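Local coordinates for protein beta-d-glucoside glucohydrolase (Hypocrea jecorina, PDB 3ZZ1) that probably hydrolyses terminal, non-reducing beta-D-glucosyl residues to release beta-D-glucose, as a secreted family 3 glycoside hydrolase of cellulose breakdown, at residues 338-343 and 497-502; 344-349 and 406-411; 431-436 and 474-479; 487-492 and 568-573. All blocks are in the same frame, centred on the assembly; numbering follows the deposited sequence.

Contact 1 of 4, residues 338-343 and 497-502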
loop_
_atom_site.group_PDB
_atom_site.type_symbol
_atom_site.label_atom_id
_atom_site.label_comp_id
_atom_site.label_asym_id
_atom_site.label_seq_id
_atom_site.Cartn_x
_atom_site.Cartn_y
_atom_site.Cartn_z
ATOM N N ALA A 338 -30.281 13.059 0.016
ATOM C CA ALA A 338 -30.939 14.219 -0.595
ATOM C C ALA A 338 -30.144 14.827 -1.749
ATOM O O ALA A 338 -30.438 15.937 -2.198
ATOM C CB ALA A 338 -31.268 15.285 0.466
ATOM N N ASN A 339 -29.143 14.087 -2.224
ATOM C CA ASN A 339 -28.217 14.561 -3.255
ATOM C C ASN A 339 -27.718 15.997 -3.034
ATOM O O ASN A 339 -27.729 16.825 -3.950
ATOM C CB ASN A 339 -28.818 14.361 -4.652
ATOM C CG ASN A 339 -28.865 12.897 -5.058
ATOM O OD1 ASN A 339 -27.831 12.227 -5.128
ATOM N ND2 ASN A 339 -30.064 12.390 -5.321
ATOM N N ILE A 340 -27.286 16.274 -1.804
ATOM C CA ILE A 340 -26.656 17.546 -1.448
ATOM C C ILE A 340 -25.362 17.758 -2.251
ATOM O O ILE A 340 -24.979 18.894 -2.547
ATOM C CB ILE A 340 -26.391 17.634 0.084
ATOM C CG1 ILE A 340 -26.028 19.063 0.506
ATOM C CG2 ILE A 340 -25.330 16.619 0.524
ATOM C CD1 ILE A 340 -25.912 19.258 2.011
ATOM N N LEU A 341 -24.703 16.651 -2.594
ATOM C CA LEU A 341 -23.547 16.667 -3.487
ATOM C C LEU A 341 -23.952 16.151 -4.871
ATOM O O LEU A 341 -24.745 15.220 -4.969
ATOM C CB LEU A 341 -22.396 15.826 -2.916
ATOM C CG LEU A 341 -21.643 16.363 -1.694
ATOM C CD1 LEU A 341 -20.539 15.403 -1.305
ATOM C CD2 LEU A 341 -21.071 17.743 -1.957
ATOM N N PRO A 342 -23.413 16.760 -5.944
ATOM C CA PRO A 342 -22.449 17.855 -5.908
ATOM C C PRO A 342 -23.103 19.191 -5.592
ATOM O O PRO A 342 -24.297 19.376 -5.852
ATOM C CB PRO A 342 -21.888 17.875 -7.329
ATOM C CG PRO A 342 -22.987 17.344 -8.178
ATOM C CD PRO A 342 -23.770 16.384 -7.327
ATOM N N LEU A 343 -22.312 20.097 -5.022
ATOM C CA LEU A 343 -22.753 21.445 -4.710
ATOM C C LEU A 343 -23.000 22.203 -5.999
ATOM O O LEU A 343 -22.228 22.094 -6.951
ATOM C CB LEU A 343 -21.695 22.186 -3.883
ATOM C CG LEU A 343 -21.209 21.582 -2.562
ATOM C CD1 LEU A 343 -20.040 22.391 -2.024
ATOM C CD2 LEU A 343 -22.331 21.502 -1.536
ATOM N N VAL A 497 -26.376 15.544 9.201
ATOM C CA VAL A 497 -25.273 15.076 8.361
ATOM C C VAL A 497 -25.854 14.409 7.116
ATOM O O VAL A 497 -26.383 13.294 7.183
ATOM C CB VAL A 497 -24.336 14.101 9.125
ATOM C CG1 VAL A 497 -23.290 13.483 8.184
ATOM C CG2 VAL A 497 -23.651 14.815 10.274
ATOM N N LYS A 498 -25.758 15.107 5.986
ATOM C CA LYS A 498 -26.361 14.645 4.737
ATOM C C LYS A 498 -25.351 13.968 3.820
ATOM O O LYS A 498 -25.716 13.101 3.027
ATOM C CB LYS A 498 -27.041 15.807 4.003
ATOM C CG LYS A 498 -28.182 16.459 4.777
ATOM C CD LYS A 498 -29.443 15.594 4.784
ATOM C CE LYS A 498 -30.500 16.185 5.713
ATOM N NZ LYS A 498 -30.533 17.679 5.638
ATOM N N ALA A 499 -24.086 14.373 3.922
ATOM C CA ALA A 499 -23.024 13.777 3.112
ATOM C C ALA A 499 -21.782 13.456 3.926
ATOM O O ALA A 499 -21.384 14.230 4.801
ATOM C CB ALA A 499 -22.666 14.674 1.947
ATOM N N VAL A 500 -21.186 12.301 3.630
ATOM C CA VAL A 500 -19.908 11.904 4.215
ATOM C C VAL A 500 -18.910 11.584 3.097
ATOM O O VAL A 500 -19.129 10.684 2.283
ATOM C CB VAL A 500 -20.051 10.705 5.187
ATOM C CG1 VAL A 500 -18.699 10.332 5.782
ATOM C CG2 VAL A 500 -21.042 11.022 6.303
ATOM N N VAL A 501 -17.820 12.348 3.074
ATOM C CA VAL A 501 -16.780 12.232 2.067
ATOM C C VAL A 501 -15.536 11.619 2.707
ATOM O O VAL A 501 -14.821 12.288 3.460
ATOM C CB VAL A 501 -16.422 13.616 1.469
ATOM C CG1 VAL A 501 -15.415 13.468 0.341
ATOM C CG2 VAL A 501 -17.670 14.333 0.967
ATOM N N TRP A 502 -15.305 10.340 2.424
ATOM C CA TRP A 502 -14.087 9.661 2.845
ATOM C C TRP A 502 -12.985 10.034 1.854
ATOM O O TRP A 502 -12.802 9.382 0.821
ATOM C CB TRP A 502 -14.297 8.142 2.886
ATOM C CG TRP A 502 -13.258 7.397 3.683
ATOM C CD1 TRP A 502 -12.186 6.706 3.191
ATOM C CD2 TRP A 502 -13.201 7.263 5.112
ATOM N NE1 TRP A 502 -11.459 6.151 4.227
ATOM C CE2 TRP A 502 -12.062 6.479 5.415
ATOM C CE3 TRP A 502 -14.001 7.730 6.165
ATOM C CZ2 TRP A 502 -11.700 6.155 6.730
ATOM C CZ3 TRP A 502 -13.646 7.401 7.475
ATOM C CH2 TRP A 502 -12.502 6.625 7.743
#
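Where the loop 338-343 passes strand 497-502, Ile340 and Lys498 bring the two backbones nearest, their CA atoms 6.8 Å apart, too wide for sheet pairing, so side chains alone bridge the gap. Ile340 leads with its CG2 branch, which presses on Ala499 CB at 3.6 Å. The same methyl meets Lys498 CB at 4.0 Å, and the two side chains cross at about a right angle. With CG1 of Ile340 anti to the backbone N (chi1 -167°), CG2 sits between the backbone N and the carbonyl carbon and faces Ala499, while CD1 at the end of the other branch still reaches Lys498 CB at 4.1 Å. Further along, Leu341 CD1 bridges two residues of the strand, lying 3.8 Å from Val501 CG2 and 4.0 Å from Ala499 CB, so Ala499 CB is shared. Lys498 contributes just the base of its chain; its ammonium end leads away and bonds to Ser474 O. Leu518 and Leu514 of helix 510-518 pack on Leu341 and Val501 respectively. With methyl groups meeting methyl or methylene groups throughout, the contact depends on shape and exclusion of water and has no directional bond.

Contact 2 of 4, residues 344-349 and 406-411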
loop_
_atom_site.group_PDB
_atom_site.type_symbol
_atom_site.label_atom_id
_atom_site.label_comp_id
_atom_site.label_asym_id
_atom_site.label_seq_id
_atom_site.Cartn_x
_atom_site.Cartn_y
_atom_site.Cartn_z
ATOM N N LYS A 344 -24.081 22.969 -6.021
ATOM C CA LYS A 344 -24.422 23.761 -7.189
ATOM C C LYS A 344 -24.033 25.213 -6.925
ATOM O O LYS A 344 -22.856 25.570 -6.997
ATOM C CB LYS A 344 -25.915 23.635 -7.514
ATOM C CG LYS A 344 -26.455 22.210 -7.508
ATOM C CD LYS A 344 -26.350 21.549 -8.868
ATOM C CE LYS A 344 -27.109 20.227 -8.870
ATOM N NZ LYS A 344 -27.557 19.812 -10.233
ATOM N N LYS A 345 -25.014 26.041 -6.588
ATOM C CA LYS A 345 -24.778 27.466 -6.437
ATOM C C LYS A 345 -25.369 27.960 -5.112
ATOM O O LYS A 345 -26.317 28.747 -5.108
ATOM C CB LYS A 345 -25.393 28.203 -7.632
ATOM C CG LYS A 345 -24.652 29.448 -8.061
ATOM C CD LYS A 345 -25.258 30.013 -9.343
ATOM C CE LYS A 345 -24.840 31.458 -9.559
ATOM N NZ LYS A 345 -23.369 31.584 -9.776
ATOM N N PRO A 346 -24.818 27.490 -3.976
ATOM C CA PRO A 346 -25.360 27.960 -2.701
ATOM C C PRO A 346 -24.919 29.401 -2.423
ATOM O O PRO A 346 -23.860 29.820 -2.899
ATOM C CB PRO A 346 -24.746 26.994 -1.688
ATOM C CG PRO A 346 -23.453 26.573 -2.306
ATOM C CD PRO A 346 -23.667 26.581 -3.789
ATOM N N ALA A 347 -25.731 30.155 -1.686
ATOM C CA ALA A 347 -25.395 31.547 -1.361
ATOM C C ALA A 347 -24.247 31.626 -0.353
ATOM O O ALA A 347 -23.427 32.550 -0.408
ATOM C CB ALA A 347 -26.625 32.301 -0.844
ATOM N N SER A 348 -24.184 30.646 0.550
ATOM C CA SER A 348 -23.167 30.629 1.596
ATOM C C SER A 348 -22.678 29.225 1.964
ATOM O O SER A 348 -23.441 28.254 1.945
ATOM C CB SER A 348 -23.675 31.359 2.846
ATOM O OG SER A 348 -24.834 30.731 3.359
ATOM N N ILE A 349 -21.394 29.141 2.299
ATOM C CA ILE A 349 -20.764 27.901 2.747
ATOM C C ILE A 349 -20.000 28.172 4.039
ATOM O O ILE A 349 -19.251 29.147 4.124
ATOM C CB ILE A 349 -19.784 27.335 1.677
ATOM C CG1 ILE A 349 -20.557 26.762 0.483
ATOM C CG2 ILE A 349 -18.871 26.257 2.279
ATOM C CD1 ILE A 349 -19.687 26.351 -0.705
ATOM N N GLN A 406 -18.227 31.937 -7.990
ATOM C CA GLN A 406 -19.650 31.835 -8.338
ATOM C C GLN A 406 -20.551 32.719 -7.462
ATOM O O GLN A 406 -21.785 32.640 -7.542
ATOM C CB GLN A 406 -20.119 30.374 -8.313
ATOM C CG GLN A 406 -20.036 29.703 -6.944
ATOM C CD GLN A 406 -20.523 28.259 -6.944
ATOM O OE1 GLN A 406 -20.641 27.622 -7.996
ATOM N NE2 GLN A 406 -20.801 27.732 -5.750
ATOM N N GLY A 407 -19.930 33.562 -6.638
ATOM C CA GLY A 407 -20.664 34.477 -5.766
ATOM C C GLY A 407 -21.026 33.917 -4.401
ATOM O O GLY A 407 -21.735 34.569 -3.632
ATOM N N THR A 408 -20.539 32.716 -4.094
ATOM C CA THR A 408 -20.803 32.078 -2.803
ATOM C C THR A 408 -19.917 32.666 -1.700
ATOM O O THR A 408 -18.694 32.711 -1.826
ATOM C CB THR A 408 -20.629 30.534 -2.872
ATOM O OG1 THR A 408 -21.476 29.993 -3.894
ATOM C CG2 THR A 408 -20.988 29.877 -1.540
ATOM N N GLN A 409 -20.560 33.118 -0.627
ATOM C CA GLN A 409 -19.887 33.634 0.562
ATOM C C GLN A 409 -19.371 32.475 1.430
ATOM O O GLN A 409 -20.105 31.524 1.707
ATOM C CB GLN A 409 -20.869 34.514 1.341
ATOM C CG GLN A 409 -20.497 34.809 2.787
ATOM C CD GLN A 409 -21.657 35.403 3.567
ATOM O OE1 GLN A 409 -21.984 36.581 3.409
ATOM N NE2 GLN A 409 -22.287 34.586 4.413
ATOM N N VAL A 410 -18.108 32.551 1.845
ATOM C CA VAL A 410 -17.494 31.492 2.651
ATOM C C VAL A 410 -17.167 31.996 4.048
ATOM O O VAL A 410 -16.502 33.020 4.203
ATOM C CB VAL A 410 -16.207 30.919 1.994
ATOM C CG1 VAL A 410 -15.668 29.730 2.788
ATOM C CG2 VAL A 410 -16.476 30.504 0.559
ATOM N N THR A 411 -17.649 31.276 5.062
ATOM C CA THR A 411 -17.298 31.581 6.445
ATOM C C THR A 411 -16.426 30.471 7.033
ATOM O O THR A 411 -16.797 29.293 7.018
ATOM C CB THR A 411 -18.546 31.825 7.321
ATOM O OG1 THR A 411 -19.362 32.841 6.721
ATOM C CG2 THR A 411 -18.141 32.281 8.714
HETATM O O HOH W 1 -23.175 35.095 -1.359
#
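The pyrrolidine ring of Pro346 meets two residues of 406-411: the Gln406 chain crosses it at about a right angle, and its CG lies 4.2 Å from Thr408 CG2. Thr408 carries the junction. With OG1 beside its own backbone N (chi1 -56°), the hydroxyl donates to Pro346 O at 2.6 Å, nearly along the C=O axis, while CG2 turns to Ile349 CG1 at 3.7 Å. A valine here would remove that donor and is likely to leave Pro346 O without its hydroxyl mate where the loop enters the strand. Lys345, bent at its last torsion, brings NZ to Gln406 O at 2.9 Å. Ala347 O is gripped twice, by Gln409 N at 2.9 Å and by a water at 2.7 Å that also donates to Gly407 O. Beyond, Ile349 N binds Gln409 O and Ile349 O receives Thr411 N at 2.8 Å, a regular parallel pairing. Gly407, at positive phi, is the C-prime residue of the Schellman motif closing helix 395-404, and Ala403 of that helix packs on Thr408 and Val410. Strands 348-352 and 409-413, adjacent and parallel and joined through helix 395-404, are arranged as a beta-alpha-beta crossover, with 409-413 outermost in the parallel part of the sheet.

Contact 3 of 4, residues 431-436 and 474-479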
loop_
_atom_site.group_PDB
_atom_site.type_symbol
_atom_site.label_atom_id
_atom_site.label_comp_id
_atom_site.label_asym_id
_atom_site.label_seq_id
_atom_site.Cartn_x
_atom_site.Cartn_y
_atom_site.Cartn_z
ATOM N N ALA A 431 -22.778 23.375 5.443
ATOM C CA ALA A 431 -21.619 23.441 6.314
ATOM C C ALA A 431 -20.743 22.226 6.058
ATOM O O ALA A 431 -21.216 21.089 6.127
ATOM C CB ALA A 431 -22.053 23.494 7.772
ATOM N N ILE A 432 -19.471 22.477 5.752
ATOM C CA ILE A 432 -18.514 21.411 5.465
ATOM C C ILE A 432 -17.540 21.286 6.636
ATOM O O ILE A 432 -16.755 22.201 6.889
ATOM C CB ILE A 432 -17.743 21.656 4.134
ATOM C CG1 ILE A 432 -18.705 22.068 3.008
ATOM C CG2 ILE A 432 -16.961 20.412 3.742
ATOM C CD1 ILE A 432 -18.023 22.563 1.720
ATOM N N VAL A 433 -17.603 20.153 7.340
ATOM C CA VAL A 433 -16.783 19.918 8.536
ATOM C C VAL A 433 -15.631 18.961 8.232
ATOM O O VAL A 433 -15.826 17.909 7.610
ATOM C CB VAL A 433 -17.622 19.372 9.722
ATOM C CG1 VAL A 433 -16.812 19.382 11.019
ATOM C CG2 VAL A 433 -18.877 20.187 9.909
ATOM N N PHE A 434 -14.437 19.334 8.684
ATOM C CA PHE A 434 -13.215 18.589 8.389
ATOM C C PHE A 434 -12.653 17.897 9.616
ATOM O O PHE A 434 -12.276 18.546 10.598
ATOM C CB PHE A 434 -12.164 19.505 7.760
ATOM C CG PHE A 434 -12.490 19.912 6.355
ATOM C CD1 PHE A 434 -13.364 20.963 6.103
ATOM C CD2 PHE A 434 -11.945 19.226 5.279
ATOM C CE1 PHE A 434 -13.677 21.332 4.801
ATOM C CE2 PHE A 434 -12.254 19.594 3.981
ATOM C CZ PHE A 434 -13.124 20.649 3.743
ATOM N N ILE A 435 -12.617 16.570 9.552
ATOM C CA ILE A 435 -12.112 15.748 10.645
ATOM C C ILE A 435 -11.028 14.796 10.140
ATOM O O ILE A 435 -10.937 14.531 8.938
ATOM C CB ILE A 435 -13.249 14.974 11.380
ATOM C CG1 ILE A 435 -13.885 13.919 10.467
ATOM C CG2 ILE A 435 -14.298 15.947 11.947
ATOM C CD1 ILE A 435 -14.894 13.018 11.160
ATOM N N THR A 436 -10.197 14.307 11.060
ATOM C CA THR A 436 -9.070 13.443 10.710
ATOM C C THR A 436 -8.832 12.332 11.730
ATOM O O THR A 436 -9.329 12.379 12.859
ATOM C CB THR A 436 -7.737 14.230 10.612
ATOM O OG1 THR A 436 -7.452 14.854 11.869
ATOM C CG2 THR A 436 -7.758 15.277 9.492
ATOM N N SER A 474 -28.751 22.388 9.276
ATOM C CA SER A 474 -29.481 21.220 8.772
ATOM C C SER A 474 -28.748 20.436 7.683
ATOM O O SER A 474 -29.069 19.274 7.435
ATOM C CB SER A 474 -30.853 21.639 8.235
ATOM O OG SER A 474 -31.818 21.680 9.267
ATOM N N ASN A 475 -27.775 21.074 7.037
ATOM C CA ASN A 475 -27.138 20.516 5.846
ATOM C C ASN A 475 -25.629 20.391 5.990
ATOM O O ASN A 475 -24.868 21.200 5.446
ATOM C CB ASN A 475 -27.492 21.355 4.617
ATOM C CG ASN A 475 -28.939 21.202 4.211
ATOM O OD1 ASN A 475 -29.376 20.119 3.816
ATOM N ND2 ASN A 475 -29.698 22.289 4.306
ATOM N N VAL A 476 -25.209 19.362 6.719
ATOM C CA VAL A 476 -23.805 19.174 7.059
ATOM C C VAL A 476 -23.145 18.156 6.132
ATOM O O VAL A 476 -23.691 17.076 5.880
ATOM C CB VAL A 476 -23.635 18.733 8.533
ATOM C CG1 VAL A 476 -22.156 18.631 8.902
ATOM C CG2 VAL A 476 -24.351 19.705 9.464
ATOM N N ILE A 477 -21.978 18.530 5.617
ATOM C CA ILE A 477 -21.139 17.633 4.840
ATOM C C ILE A 477 -19.880 17.366 5.649
ATOM O O ILE A 477 -19.172 18.293 6.032
ATOM C CB ILE A 477 -20.789 18.229 3.454
ATOM C CG1 ILE A 477 -22.066 18.419 2.625
ATOM C CG2 ILE A 477 -19.773 17.333 2.700
ATOM C CD1 ILE A 477 -21.890 19.321 1.422
ATOM N N VAL A 478 -19.622 16.095 5.927
ATOM C CA VAL A 478 -18.455 15.693 6.706
ATOM C C VAL A 478 -17.367 15.180 5.771
ATOM O O VAL A 478 -17.571 14.205 5.038
ATOM C CB VAL A 478 -18.807 14.600 7.741
ATOM C CG1 VAL A 478 -17.553 14.143 8.480
ATOM C CG2 VAL A 478 -19.853 15.106 8.730
ATOM N N VAL A 479 -16.219 15.850 5.798
ATOM C CA VAL A 479 -15.063 15.425 5.025
ATOM C C VAL A 479 -14.032 14.851 5.982
ATOM O O VAL A 479 -13.624 15.507 6.940
ATOM C CB VAL A 479 -14.463 16.582 4.188
ATOM C CG1 VAL A 479 -13.206 16.122 3.452
ATOM C CG2 VAL A 479 -15.496 17.114 3.196
#
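Ala431 O accepts the N-H of Ile477 at 2.7 Å in an almost straight bond (176° at the hydrogen), and the CA-H of Val476 approaches the same oxygen at 3.4 Å. Four further backbone bonds continue the parallel pairing from Asn475 O to Ile435 N. On the face carrying Ile432, Phe434, Ile477 and Val479, Val479 sits between two neighbours on the opposing strand: its CG2 touches Ile432 CG2 at 3.6 Å and its CG1 meets Phe434 CE2 at 3.6 Å. With CG anti to the carbonyl carbon (chi1 -72°), the Phe434 ring lies alongside Val479, pointing the same way, and Val479 CB stands 4.1 Å from the ring centroid, 29° off the normal, an off-centre CH-pi contact. A serine in place of Phe434 would take the ring away and would probably leave CG1 of Val479 without its partner, opening a gap beside it. On the face of Val433, Val476 and Val478, Val433 CG2 meets Val476 CG1 at 3.8 Å; Ile435 CD1 reaches Val478 CG1 at 3.9 Å, and Val466 and Val469 of helix 462-472 pack there. Adjacent parallel strands joined through that helix make this a beta-alpha-beta unit, the repeating theme of alpha/beta sandwich domains.

Contact 4 of 4, residues 487-492 and 568-573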
loop_
_atom_site.group_PDB
_atom_site.type_symbol
_atom_site.label_atom_id
_atom_site.label_comp_id
_atom_site.label_asym_id
_atom_site.label_seq_id
_atom_site.Cartn_x
_atom_site.Cartn_y
_atom_site.Cartn_z
ATOM N N ILE A 487 -14.884 4.771 13.236
ATOM C CA ILE A 487 -16.287 4.466 13.509
ATOM C C ILE A 487 -17.102 5.753 13.315
ATOM O O ILE A 487 -16.861 6.766 13.981
ATOM C CB ILE A 487 -16.492 3.870 14.930
ATOM C CG1 ILE A 487 -15.598 2.635 15.144
ATOM C CG2 ILE A 487 -17.964 3.551 15.180
ATOM C CD1 ILE A 487 -16.014 1.385 14.375
ATOM N N LEU A 488 -18.044 5.711 12.378
ATOM C CA LEU A 488 -18.761 6.917 11.965
ATOM C C LEU A 488 -20.186 6.986 12.519
ATOM O O LEU A 488 -20.960 7.878 12.159
ATOM C CB LEU A 488 -18.772 7.026 10.436
ATOM C CG LEU A 488 -17.421 7.145 9.725
ATOM C CD1 LEU A 488 -17.577 6.808 8.254
ATOM C CD2 LEU A 488 -16.789 8.529 9.913
ATOM N N GLU A 489 -20.510 6.055 13.413
ATOM C CA GLU A 489 -21.875 5.882 13.928
ATOM C C GLU A 489 -22.439 7.076 14.693
ATOM O O GLU A 489 -23.641 7.335 14.620
ATOM C CB GLU A 489 -21.970 4.617 14.777
ATOM C CG GLU A 489 -21.673 3.358 13.997
ATOM C CD GLU A 489 -22.589 3.183 12.806
ATOM O OE1 GLU A 489 -23.826 3.181 12.999
ATOM O OE2 GLU A 489 -22.071 3.042 11.676
ATOM N N GLN A 490 -21.582 7.788 15.425
ATOM C CA GLN A 490 -21.979 9.025 16.104
ATOM C C GLN A 490 -22.334 10.123 15.109
ATOM O O GLN A 490 -23.293 10.877 15.304
ATOM C CB GLN A 490 -20.858 9.532 17.008
ATOM C CG GLN A 490 -20.875 8.959 18.401
ATOM C CD GLN A 490 -20.728 10.028 19.452
ATOM O OE1 GLN A 490 -20.381 11.166 19.149
ATOM N NE2 GLN A 490 -21.005 9.676 20.693
ATOM N N ILE A 491 -21.540 10.212 14.049
ATOM C CA ILE A 491 -21.747 11.203 13.006
ATOM C C ILE A 491 -22.985 10.857 12.173
ATOM O O ILE A 491 -23.776 11.743 11.825
ATOM C CB ILE A 491 -20.471 11.349 12.142
ATOM C CG1 ILE A 491 -19.395 12.098 12.938
ATOM C CG2 ILE A 491 -20.762 12.049 10.820
ATOM C CD1 ILE A 491 -18.000 11.962 12.383
ATOM N N LEU A 492 -23.165 9.569 11.892
ATOM C CA LEU A 492 -24.267 9.108 11.045
ATOM C C LEU A 492 -25.631 9.174 11.725
ATOM O O LEU A 492 -26.659 9.237 11.049
ATOM C CB LEU A 492 -24.005 7.691 10.530
ATOM C CG LEU A 492 -22.849 7.573 9.540
ATOM C CD1 LEU A 492 -22.428 6.126 9.406
ATOM C CD2 LEU A 492 -23.217 8.173 8.191
ATOM N N THR A 568 -22.852 -7.271 9.785
ATOM C CA THR A 568 -23.094 -6.192 8.836
ATOM C C THR A 568 -22.198 -4.995 9.173
ATOM O O THR A 568 -22.327 -4.394 10.246
ATOM C CB THR A 568 -24.584 -5.772 8.807
ATOM O OG1 THR A 568 -25.400 -6.931 8.593
ATOM C CG2 THR A 568 -24.840 -4.768 7.683
ATOM N N PRO A 569 -21.271 -4.652 8.260
ATOM C CA PRO A 569 -20.491 -3.444 8.492
ATOM C C PRO A 569 -21.332 -2.218 8.167
ATOM O O PRO A 569 -22.402 -2.344 7.561
ATOM C CB PRO A 569 -19.322 -3.575 7.512
ATOM C CG PRO A 569 -19.722 -4.599 6.511
ATOM C CD PRO A 569 -20.964 -5.289 6.967
ATOM N N ARG A 570 -20.874 -1.046 8.590
ATOM C CA ARG A 570 -21.500 0.190 8.144
ATOM C C ARG A 570 -21.229 0.345 6.651
ATOM O O ARG A 570 -22.161 0.463 5.853
ATOM C CB ARG A 570 -20.981 1.396 8.938
ATOM C CG ARG A 570 -21.483 2.771 8.455
ATOM C CD ARG A 570 -23.012 2.854 8.280
ATOM N NE ARG A 570 -23.731 2.736 9.546
ATOM C CZ ARG A 570 -25.020 2.414 9.658
ATOM N NH1 ARG A 570 -25.755 2.175 8.580
ATOM N NH2 ARG A 570 -25.577 2.329 10.860
ATOM N N TYR A 571 -19.947 0.325 6.291
ATOM C CA TYR A 571 -19.525 0.389 4.899
ATOM C C TYR A 571 -18.537 -0.738 4.612
ATOM O O TYR A 571 -17.446 -0.791 5.196
ATOM C CB TYR A 571 -18.904 1.750 4.588
ATOM C CG TYR A 571 -19.800 2.933 4.903
ATOM C CD1 TYR A 571 -21.062 3.050 4.318
ATOM C CD2 TYR A 571 -19.384 3.931 5.770
ATOM C CE1 TYR A 571 -21.887 4.126 4.597
ATOM C CE2 TYR A 571 -20.201 5.017 6.051
ATOM C CZ TYR A 571 -21.452 5.102 5.462
ATOM O OH TYR A 571 -22.271 6.170 5.735
ATOM N N GLU A 572 -18.936 -1.639 3.719
ATOM C CA GLU A 572 -18.160 -2.840 3.412
ATOM C C GLU A 572 -16.964 -2.578 2.492
ATOM O O GLU A 572 -16.892 -1.541 1.820
ATOM C CB GLU A 572 -19.066 -3.924 2.810
ATOM C CG GLU A 572 -19.608 -3.618 1.408
ATOM C CD GLU A 572 -20.859 -2.736 1.404
ATOM O OE1 GLU A 572 -21.246 -2.201 2.473
ATOM O OE2 GLU A 572 -21.455 -2.578 0.316
ATOM N N PHE A 573 -16.026 -3.524 2.483
ATOM C CA PHE A 573 -14.900 -3.525 1.544
ATOM C C PHE A 573 -15.442 -3.424 0.124
ATOM O O PHE A 573 -16.365 -4.153 -0.243
ATOM C CB PHE A 573 -14.079 -4.814 1.710
ATOM C CG PHE A 573 -12.915 -4.942 0.753
ATOM C CD1 PHE A 573 -13.077 -5.565 -0.481
ATOM C CD2 PHE A 573 -11.654 -4.469 1.100
ATOM C CE1 PHE A 573 -12.005 -5.697 -1.362
ATOM C CE2 PHE A 573 -10.578 -4.591 0.225
ATOM C CZ PHE A 573 -10.750 -5.201 -1.005
#
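Arg570 reaches Glu489 by a folded path. Glu489 OE2 lies along its CB, CG and CD before taking the NE hydrogen, with Arg570 CG 3.3 Å from OE2. CG is also 3.6 Å from Leu492 CD1 and stands over one face of the neighbouring Tyr571 ring, offset toward the rim. CD lies 3.5 Å from Leu492 CD1, the two side chains running past each other in opposite directions. Bends at chi2 (50°) and chi3 (66°) turn the guanidinium side-on to the carboxylate: NE donates to Glu489 OE2 at 2.7 Å and NH2 to Glu489 OE1 at 2.9 Å. Both oxygens use their syn lone pairs, both bonds are nearly straight, and the two planes lie only 14° apart, which makes a bidentate salt bridge. Tyr571 adds apolar contacts at CE2, where Leu488 CD1 approaches the ring edge at 3.9 Å, near the ring plane, and Leu492 CD1 also packs. Separately, Leu492 CD2 comes within 3.3 Å of the phenol OH. Leu488 is the N-cap of helix 489-492, and Arg570 and Tyr571 form a classic beta bulge facing Ile532. Two bonds between flat groups fix the guanidinium's rotation and tie the short helix to loop 568-573, while Leu492, packed on the aliphatic part of Arg570, may keep some water from one side of the bridge.

In the fold
Contacts 1, 2 and 3 all reach one mixed sheet of the C-terminal family region. Contact 3 lies in its interior, and contact 1 joins it through strand 497-502, which pairs with strand 476-482; both are buried. Contact 2 is nearer the surface, at the outermost strand 409-413, and its chemistry accordingly mixes sheet bonds with a lysine, a threonine hydroxyl and a bridging water. Ile349 of contact 2 packs on Ile432 of contact 3. Contact 4, partly buried, alone holds a salt bridge; its helix 489-492 rests through Ile491 on Ile435 and Val478 of contact 3, and it leads into strand 497-502 of contact 1, where Leu488 and Leu492 pack on Trp502 and Val500. Contacts 2 and 4 stay apart, their nearest atoms about 17 Å distant.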